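Local coordinates for glycosyl hydrolase (Streptomyces cattleya, PDB 7LR8), which probably hydrolyses the beta-1,4 link between mannose and N-acetylglucosamine in the core of N-glycans, as a family GH5 subfamily 18 glycosidase, at residues R54-W59 with N92-Q97. The protein carries 1 engineered substitution. Residues are numbered along the deposited sequence; the frame is centred on the assembly and turned at random.
Sequences RVFPLW and NVDGLQ
Arg-54 and Asp-94 form a two-pronged salt bridge, side-on: NE reaches Asp-94 OD1 at 2.6 Å and NH2 reaches OD2 at 2.7 Å. The guanidinium and carboxylate planes are 56° apart, and both oxygens are met from above the carboxylate plane. With CG anti to the backbone N (chi1 166°), the extended arginine chain carries its guanidinium to Asp-94, and Phe-56 CZ lies over one guanidinium face. NH1 pairs with Glu-268 and Asn-19, while NH2 also bonds Asn-152. A leucine in place of Arg-54 would probably leave the buried Asp-94 carboxylate without its countercharge and Glu-268, which lines the glycan pocket, without this cation.

Backbone bonds join the parallel strands: Val-55 N to Asn-92 O, then Asp-94 N to Val-55 O. Beyond the strand ends, Gln-97 bends at chi2 (73°) and its NE2 bridges two carbonyls, Pro-57 O at 2.9 Å on an in-plane lone pair and Asp-94 O from above the carbonyl plane. Trp-59 N bonds Gln-97 O at 2.8 Å.

Apolar packing completes the contact. Leu-96 CD2 sits over the Trp-59 indole in a CH-pi contact, 3.7 Å from the five-membered ring centroid, and Val-93 CG1 meets Pro-57 CD at 3.8 Å.

The segments run off the C-terminal ends of neighbouring parallel strands 52-55 and 90-94 of the (beta/alpha)8 barrel of GH5 enzymes, with Arg-54 close to the bound mannose. Strand 15-19 flanks 52-55, strand 145-152 flanks 90-94, and Tyr-131 of helix 122-139 packs against Pro-57, Trp-59 and Leu-96.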
ATOM      1  N   ARG B  54      15.372  12.419 -13.462  1.00 16.60           N
ATOM      2  CA  ARG B  54      15.100  12.055 -12.076  1.00 16.88           C
ATOM      3  C   ARG B  54      14.075  10.936 -12.113  1.00 16.83           C
ATOM      4  O   ARG B  54      13.048  11.075 -12.784  1.00 17.41           O
ATOM      5  CB  ARG B  54      14.574  13.271 -11.304  1.00 16.37           C
ATOM      6  CG  ARG B  54      13.924  12.979  -9.951  1.00 20.87           C
ATOM      7  CD  ARG B  54      14.026  14.230  -9.067  1.00 18.82           C
ATOM      8  NE  ARG B  54      13.355  14.085  -7.773  1.00 17.18           N
ATOM      9  CZ  ARG B  54      12.195  14.659  -7.439  1.00 18.03           C
ATOM     10  NH1 ARG B  54      11.546  15.447  -8.298  1.00 19.04           N
ATOM     11  NH2 ARG B  54      11.700  14.475  -6.225  1.00 18.04           N
ATOM     12  N   VAL B  55      14.379   9.804 -11.455  1.00 19.13           N
ATOM     13  CA  VAL B  55      13.576   8.594 -11.604  1.00 17.85           C
ATOM     14  C   VAL B  55      13.098   8.076 -10.246  1.00 16.45           C
ATOM     15  O   VAL B  55      13.708   8.316  -9.200  1.00 18.33           O
ATOM     16  CB  VAL B  55      14.330   7.480 -12.364  1.00 23.77           C
ATOM     17  CG1 VAL B  55      14.861   8.011 -13.696  1.00 20.21           C
ATOM     18  CG2 VAL B  55      15.459   6.921 -11.533  1.00 20.22           C
ATOM     19  N   PHE B  56      12.003   7.325 -10.287  1.00 15.69           N
ATOM     20  CA  PHE B  56      11.228   7.011  -9.085  1.00 16.54           C
ATOM     21  C   PHE B  56      10.906   5.534  -8.924  1.00 16.78           C
ATOM     22  O   PHE B  56       9.931   5.036  -9.521  1.00 17.07           O
ATOM     23  CB  PHE B  56       9.937   7.818  -9.081  1.00 13.22           C
ATOM     24  CG  PHE B  56      10.161   9.293  -9.144  1.00 16.53           C
ATOM     25  CD1 PHE B  56      10.437  10.011  -7.986  1.00 17.33           C
ATOM     26  CD2 PHE B  56      10.085   9.967 -10.357  1.00 15.85           C
ATOM     27  CE1 PHE B  56      10.637  11.379  -8.043  1.00 16.37           C
ATOM     28  CE2 PHE B  56      10.301  11.340 -10.409  1.00 19.07           C
ATOM     29  CZ  PHE B  56      10.577  12.036  -9.237  1.00 16.81           C
ATOM     30  N   PRO B  57      11.655   4.825  -8.080  1.00 15.58           N
ATOM     31  CA  PRO B  57      11.170   3.548  -7.545  1.00 14.87           C
ATOM     32  C   PRO B  57       9.868   3.756  -6.793  1.00 14.89           C
ATOM     33  O   PRO B  57       9.599   4.839  -6.266  1.00 17.62           O
ATOM     34  CB  PRO B  57      12.281   3.114  -6.578  1.00 15.45           C
ATOM     35  CG  PRO B  57      13.485   3.887  -6.950  1.00 19.69           C
ATOM     36  CD  PRO B  57      13.022   5.156  -7.648  1.00 15.35           C
ATOM     37  N   LEU B  58       9.058   2.701  -6.736  1.00 16.99           N
ATOM     38  CA  LEU B  58       7.925   2.633  -5.815  1.00 15.35           C
ATOM     39  C   LEU B  58       8.391   1.818  -4.611  1.00 14.73           C
ATOM     40  O   LEU B  58       8.660   0.619  -4.734  1.00 18.46           O
ATOM     41  CB  LEU B  58       6.704   1.997  -6.465  1.00 17.38           C
ATOM     42  CG  LEU B  58       5.921   2.870  -7.446  1.00 19.46           C
ATOM     43  CD1 LEU B  58       4.662   2.150  -7.910  1.00 21.82           C
ATOM     44  CD2 LEU B  58       5.571   4.211  -6.819  1.00 25.80           C
ATOM     45  N   TRP B  59       8.512   2.482  -3.459  1.00 16.05           N
ATOM     46  CA  TRP B  59       9.089   1.854  -2.268  1.00 18.96           C
ATOM     47  C   TRP B  59       8.413   0.540  -1.885  1.00 20.67           C
ATOM     48  O   TRP B  59       9.132  -0.461  -1.713  1.00 17.39           O
ATOM     49  CB  TRP B  59       9.067   2.884  -1.130  1.00 19.27           C
ATOM     50  CG  TRP B  59       9.658   2.410   0.189  1.00 17.24           C
ATOM     51  CD1 TRP B  59      10.651   1.470   0.373  1.00 17.04           C
ATOM     52  CD2 TRP B  59       9.315   2.891   1.496  1.00 15.39           C
ATOM     53  NE1 TRP B  59      10.918   1.329   1.721  1.00 18.37           N
ATOM     54  CE2 TRP B  59      10.104   2.176   2.430  1.00 14.27           C
ATOM     55  CE3 TRP B  59       8.393   3.829   1.973  1.00 17.69           C
ATOM     56  CZ2 TRP B  59      10.019   2.400   3.801  1.00 16.62           C
ATOM     57  CZ3 TRP B  59       8.314   4.054   3.337  1.00 15.73           C
ATOM     58  CH2 TRP B  59       9.114   3.331   4.238  1.00 15.70           C
ATOM     59  N   ASN B  92      19.443  10.726 -11.376  1.00 18.08           N
ATOM     60  CA  ASN B  92      19.225  10.871  -9.943  1.00 17.32           C
ATOM     61  C   ASN B  92      18.083   9.948  -9.538  1.00 18.65           C
ATOM     62  O   ASN B  92      17.039   9.936 -10.192  1.00 19.99           O
ATOM     63  CB  ASN B  92      18.892  12.320  -9.575  1.00 16.97           C
ATOM     64  CG  ASN B  92      18.168  12.432  -8.243  1.00 22.66           C
ATOM     65  OD1 ASN B  92      16.959  12.190  -8.155  1.00 23.19           O
ATOM     66  ND2 ASN B  92      18.905  12.780  -7.196  1.00 17.13           N
ATOM     67  N   VAL B  93      18.278   9.175  -8.471  1.00 15.23           N
ATOM     68  CA  VAL B  93      17.257   8.236  -8.009  1.00 15.99           C
ATOM     69  C   VAL B  93      16.658   8.765  -6.713  1.00 17.92           C
ATOM     70  O   VAL B  93      17.377   8.954  -5.725  1.00 17.63           O
ATOM     71  CB  VAL B  93      17.837   6.826  -7.793  1.00 18.50           C
ATOM     72  CG1 VAL B  93      16.741   5.894  -7.265  1.00 16.64           C
ATOM     73  CG2 VAL B  93      18.429   6.277  -9.088  1.00 18.35           C
ATOM     74  N   ASP B  94      15.339   8.959  -6.699  1.00 17.30           N
ATOM     75  CA  ASP B  94      14.614   9.226  -5.459  1.00 17.13           C
ATOM     76  C   ASP B  94      14.262   7.904  -4.788  1.00 15.58           C
ATOM     77  O   ASP B  94      13.683   7.018  -5.420  1.00 18.57           O
ATOM     78  CB  ASP B  94      13.331  10.014  -5.732  1.00 22.65           C
ATOM     79  CG  ASP B  94      13.572  11.502  -5.874  1.00 21.12           C
ATOM     80  OD1 ASP B  94      14.408  11.905  -6.708  1.00 20.70           O
ATOM     81  OD2 ASP B  94      12.899  12.285  -5.168  1.00 21.48           O
ATOM     82  N   GLY B  95      14.575   7.781  -3.504  1.00 15.97           N
ATOM     83  CA  GLY B  95      14.337   6.505  -2.859  1.00 15.64           C
ATOM     84  C   GLY B  95      12.946   6.266  -2.301  1.00 16.02           C
ATOM     85  O   GLY B  95      12.239   5.350  -2.736  1.00 18.72           O
ATOM     86  N   LEU B  96      12.530   7.077  -1.329  1.00 16.05           N
ATOM     87  CA  LEU B  96      11.348   6.762  -0.520  1.00 14.24           C
ATOM     88  C   LEU B  96      10.085   7.417  -1.089  1.00 18.73           C
ATOM     89  O   LEU B  96       9.646   8.478  -0.640  1.00 19.07           O
ATOM     90  CB  LEU B  96      11.592   7.195   0.919  1.00 16.78           C
ATOM     91  CG  LEU B  96      12.712   6.402   1.617  1.00 15.94           C
ATOM     92  CD1 LEU B  96      13.056   7.037   2.950  1.00 18.16           C
ATOM     93  CD2 LEU B  96      12.280   4.956   1.822  1.00 18.09           C
ATOM     94  N   GLN B  97       9.473   6.747  -2.084  1.00 18.60           N
ATOM     95  CA  GLN B  97       8.118   7.064  -2.558  1.00 16.75           C
ATOM     96  C   GLN B  97       7.215   5.924  -2.105  1.00 14.58           C
ATOM     97  O   GLN B  97       7.163   4.875  -2.749  1.00 17.70           O
ATOM     98  CB  GLN B  97       8.044   7.222  -4.077  1.00 20.00           C
ATOM     99  CG  GLN B  97       8.713   8.470  -4.615  1.00 19.47           C
ATOM    100  CD  GLN B  97      10.223   8.329  -4.552  1.00 20.13           C
ATOM    101  OE1 GLN B  97      10.899   9.113  -3.897  1.00 19.59           O
ATOM    102  NE2 GLN B  97      10.748   7.299  -5.207  1.00 17.88           N
TER